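Local coordinates for protein contact-dependent inhibitor A (PDB 5I4Q) that is the toxin domain of a contact-dependent inhibitor, probably blocks growth of target bacteria, and is bound by contact-dependent inhibitor I, presumably its immunity protein, at residues S27-L32 with A39-A44. Sequence-based numbering, arbitrary orientation.
Sequences SYYEKL and APFVQA
Leu-32 and Pro-40 make the nearest backbone approach, CA to CA 7.0 Å, where helical segments 27-32 and 40-44 run at 95°, axes 11.4 Å apart at closest approach. Pro-40 opens the second helix, directly after the N-cap residue Ala-39. Its ring points at the first helix and meets two side chains one turn apart. Leu-32 runs past it in the opposite direction, bringing CD1 to 3.8 Å from Pro-40 CB. Tyr-29 crosses the proline at about a right angle, with CE1 4.0 Å from Pro-40 CG. CG of Tyr-29 lies anti to the backbone N (chi1 -177°), bringing the ring rim beside Phe-41. These two rings meet rim to rim, Tyr-29 CE1 lying 3.6 Å from Phe-41 CE2. Their planes are inclined at 47°, and neither ring lies over the other. Phe-24 of strand 22-25 packs on Tyr-29, Leu-32, Pro-40 and Phe-41, joining the helix pair to the N-terminal sheet. Tyr-29 OH hydrogen-bonds an acidic side chain and the backbone of another protein chain. No hydrogen bond links the two segments, and all four touching residues are buried. The helices therefore meet through apolar packing, while the tyrosine hydroxyl serves the interface with the other protein.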
ATOM      1  N   SER A  27     -26.051   9.299 -16.626  1.00 44.93           N
ATOM      2  CA  SER A  27     -24.850   8.480 -16.592  1.00 46.98           C
ATOM      3  C   SER A  27     -23.778   9.214 -15.802  1.00 42.60           C
ATOM      4  O   SER A  27     -23.054   8.580 -15.054  1.00 41.58           O
ATOM      5  CB  SER A  27     -24.361   8.116 -18.001  1.00 49.31           C
ATOM      6  OG  SER A  27     -24.026   9.306 -18.690  1.00 55.90           O
ATOM      7  N   TYR A  28     -23.696  10.539 -15.924  1.00 40.00           N
ATOM      8  CA  TYR A  28     -22.630  11.234 -15.212  1.00 39.33           C
ATOM      9  C   TYR A  28     -22.863  11.106 -13.700  1.00 39.12           C
ATOM     10  O   TYR A  28     -21.949  10.760 -12.948  1.00 38.57           O
ATOM     11  CB  TYR A  28     -22.469  12.687 -15.659  1.00 38.65           C
ATOM     12  CG  TYR A  28     -21.235  13.341 -15.122  1.00 35.75           C
ATOM     13  CD1 TYR A  28     -19.980  12.730 -15.257  1.00 38.37           C
ATOM     14  CD2 TYR A  28     -21.295  14.570 -14.524  1.00 35.83           C
ATOM     15  CE1 TYR A  28     -18.821  13.318 -14.754  1.00 39.55           C
ATOM     16  CE2 TYR A  28     -20.156  15.172 -13.997  1.00 38.15           C
ATOM     17  CZ  TYR A  28     -18.920  14.562 -14.116  1.00 40.87           C
ATOM     18  OH  TYR A  28     -17.809  15.185 -13.586  1.00 44.34           O
ATOM     19  N   TYR A  29     -24.120  11.257 -13.291  1.00 38.09           N
ATOM     20  CA  TYR A  29     -24.485  11.103 -11.897  1.00 37.96           C
ATOM     21  C   TYR A  29     -24.044   9.750 -11.346  1.00 37.90           C
ATOM     22  O   TYR A  29     -23.414   9.668 -10.290  1.00 36.56           O
ATOM     23  CB  TYR A  29     -25.993  11.279 -11.719  1.00 37.85           C
ATOM     24  CG  TYR A  29     -26.447  11.204 -10.279  1.00 37.29           C
ATOM     25  CD1 TYR A  29     -26.296  12.270  -9.434  1.00 37.02           C
ATOM     26  CD2 TYR A  29     -27.045  10.062  -9.781  1.00 40.05           C
ATOM     27  CE1 TYR A  29     -26.724  12.216  -8.114  1.00 37.13           C
ATOM     28  CE2 TYR A  29     -27.499  10.000  -8.449  1.00 41.95           C
ATOM     29  CZ  TYR A  29     -27.356  11.080  -7.625  1.00 38.39           C
ATOM     30  OH  TYR A  29     -27.796  11.015  -6.289  1.00 41.62           O
ATOM     31  N   GLU A  30     -24.339   8.704 -12.077  1.00 38.27           N
ATOM     32  CA  GLU A  30     -24.043   7.360 -11.583  1.00 41.13           C
ATOM     33  C   GLU A  30     -22.553   7.093 -11.573  1.00 40.65           C
ATOM     34  O   GLU A  30     -22.036   6.374 -10.687  1.00 40.61           O
ATOM     35  CB  GLU A  30     -24.826   6.330 -12.423  1.00 42.25           C
ATOM     36  CG  GLU A  30     -26.312   6.536 -12.169  1.00 47.97           C
ATOM     37  CD  GLU A  30     -27.257   5.725 -13.065  1.00 56.79           C
ATOM     38  OE1 GLU A  30     -26.770   5.007 -13.944  1.00 58.27           O
ATOM     39  OE2 GLU A  30     -28.503   5.829 -12.876  1.00 61.56           O
ATOM     40  N   LYS A  31     -21.864   7.694 -12.544  1.00 40.30           N
ATOM     41  CA  LYS A  31     -20.432   7.504 -12.694  1.00 40.11           C
ATOM     42  C   LYS A  31     -19.700   8.071 -11.484  1.00 37.28           C
ATOM     43  O   LYS A  31     -18.796   7.481 -10.989  1.00 36.16           O
ATOM     44  CB  LYS A  31     -19.949   8.219 -13.941  1.00 42.50           C
ATOM     45  CG  LYS A  31     -18.504   7.911 -14.322  1.00 46.74           C
ATOM     46  CD  LYS A  31     -18.004   8.889 -15.401  1.00 49.92           C
ATOM     47  CE  LYS A  31     -16.519   8.683 -15.631  1.00 55.99           C
ATOM     48  NZ  LYS A  31     -15.969   9.266 -16.880  1.00 62.98           N
ATOM     49  N   LEU A  32     -20.115   9.244 -11.030  1.00 35.83           N
ATOM     50  CA  LEU A  32     -19.490   9.889  -9.899  1.00 36.27           C
ATOM     51  C   LEU A  32     -19.606   9.050  -8.650  1.00 35.36           C
ATOM     52  O   LEU A  32     -18.617   8.723  -8.050  1.00 37.61           O
ATOM     53  CB  LEU A  32     -20.093  11.269  -9.736  1.00 37.41           C
ATOM     54  CG  LEU A  32     -19.634  12.327 -10.751  1.00 37.23           C
ATOM     55  CD1 LEU A  32     -20.434  13.585 -10.538  1.00 40.34           C
ATOM     56  CD2 LEU A  32     -18.200  12.737 -10.613  1.00 37.41           C
ATOM     57  N   ALA A  39     -22.031  11.969  -3.609  1.00 36.15           N
ATOM     58  CA  ALA A  39     -22.819  13.135  -3.261  1.00 36.72           C
ATOM     59  C   ALA A  39     -22.492  14.314  -4.168  1.00 35.79           C
ATOM     60  O   ALA A  39     -22.073  15.347  -3.689  1.00 35.89           O
ATOM     61  CB  ALA A  39     -22.580  13.494  -1.817  1.00 38.88           C
ATOM     62  N   PRO A  40     -22.710  14.150  -5.486  1.00 34.25           N
ATOM     63  CA  PRO A  40     -22.456  15.201  -6.450  1.00 35.36           C
ATOM     64  C   PRO A  40     -23.280  16.468  -6.290  1.00 35.85           C
ATOM     65  O   PRO A  40     -22.820  17.503  -6.658  1.00 36.56           O
ATOM     66  CB  PRO A  40     -22.838  14.570  -7.780  1.00 34.56           C
ATOM     67  CG  PRO A  40     -22.913  13.138  -7.553  1.00 34.52           C
ATOM     68  CD  PRO A  40     -23.243  12.935  -6.134  1.00 35.54           C
ATOM     69  N   PHE A  41     -24.501  16.380  -5.784  1.00 37.34           N
ATOM     70  CA  PHE A  41     -25.288  17.583  -5.519  1.00 38.45           C
ATOM     71  C   PHE A  41     -24.720  18.343  -4.364  1.00 38.69           C
ATOM     72  O   PHE A  41     -24.672  19.592  -4.394  1.00 41.64           O
ATOM     73  CB  PHE A  41     -26.757  17.259  -5.264  1.00 38.77           C
ATOM     74  CG  PHE A  41     -27.506  16.874  -6.513  1.00 41.02           C
ATOM     75  CD1 PHE A  41     -27.868  17.839  -7.444  1.00 41.72           C
ATOM     76  CD2 PHE A  41     -27.870  15.588  -6.742  1.00 40.79           C
ATOM     77  CE1 PHE A  41     -28.567  17.505  -8.580  1.00 43.09           C
ATOM     78  CE2 PHE A  41     -28.595  15.250  -7.860  1.00 42.89           C
ATOM     79  CZ  PHE A  41     -28.933  16.204  -8.785  1.00 43.04           C
ATOM     80  N   VAL A  42     -24.310  17.616  -3.336  1.00 40.02           N
ATOM     81  CA  VAL A  42     -23.619  18.263  -2.219  1.00 39.29           C
ATOM     82  C   VAL A  42     -22.315  18.942  -2.689  1.00 37.67           C
ATOM     83  O   VAL A  42     -22.078  20.098  -2.379  1.00 38.35           O
ATOM     84  CB  VAL A  42     -23.333  17.263  -1.114  1.00 38.90           C
ATOM     85  CG1 VAL A  42     -22.419  17.900  -0.079  1.00 39.48           C
ATOM     86  CG2 VAL A  42     -24.626  16.792  -0.494  1.00 40.31           C
ATOM     87  N   GLN A  43     -21.498  18.247  -3.484  1.00 36.42           N
ATOM     88  CA  GLN A  43     -20.273  18.870  -4.046  1.00 35.43           C
ATOM     89  C   GLN A  43     -20.604  20.161  -4.821  1.00 36.01           C
ATOM     90  O   GLN A  43     -19.945  21.205  -4.658  1.00 34.75           O
ATOM     91  CB  GLN A  43     -19.533  17.924  -4.986  1.00 36.98           C
ATOM     92  CG  GLN A  43     -19.008  16.615  -4.379  1.00 38.85           C
ATOM     93  CD  GLN A  43     -18.377  15.720  -5.459  1.00 41.17           C
ATOM     94  OE1 GLN A  43     -17.553  16.188  -6.268  1.00 41.95           O
ATOM     95  NE2 GLN A  43     -18.761  14.439  -5.490  1.00 39.94           N
ATOM     96  N   ALA A  44     -21.597  20.097  -5.701  1.00 37.56           N
ATOM     97  CA  ALA A  44     -21.894  21.245  -6.597  1.00 37.64           C
ATOM     98  C   ALA A  44     -22.425  22.430  -5.787  1.00 38.41           C
ATOM     99  O   ALA A  44     -22.109  23.589  -6.049  1.00 37.58           O
ATOM    100  CB  ALA A  44     -22.916  20.837  -7.655  1.00 37.28           C
TER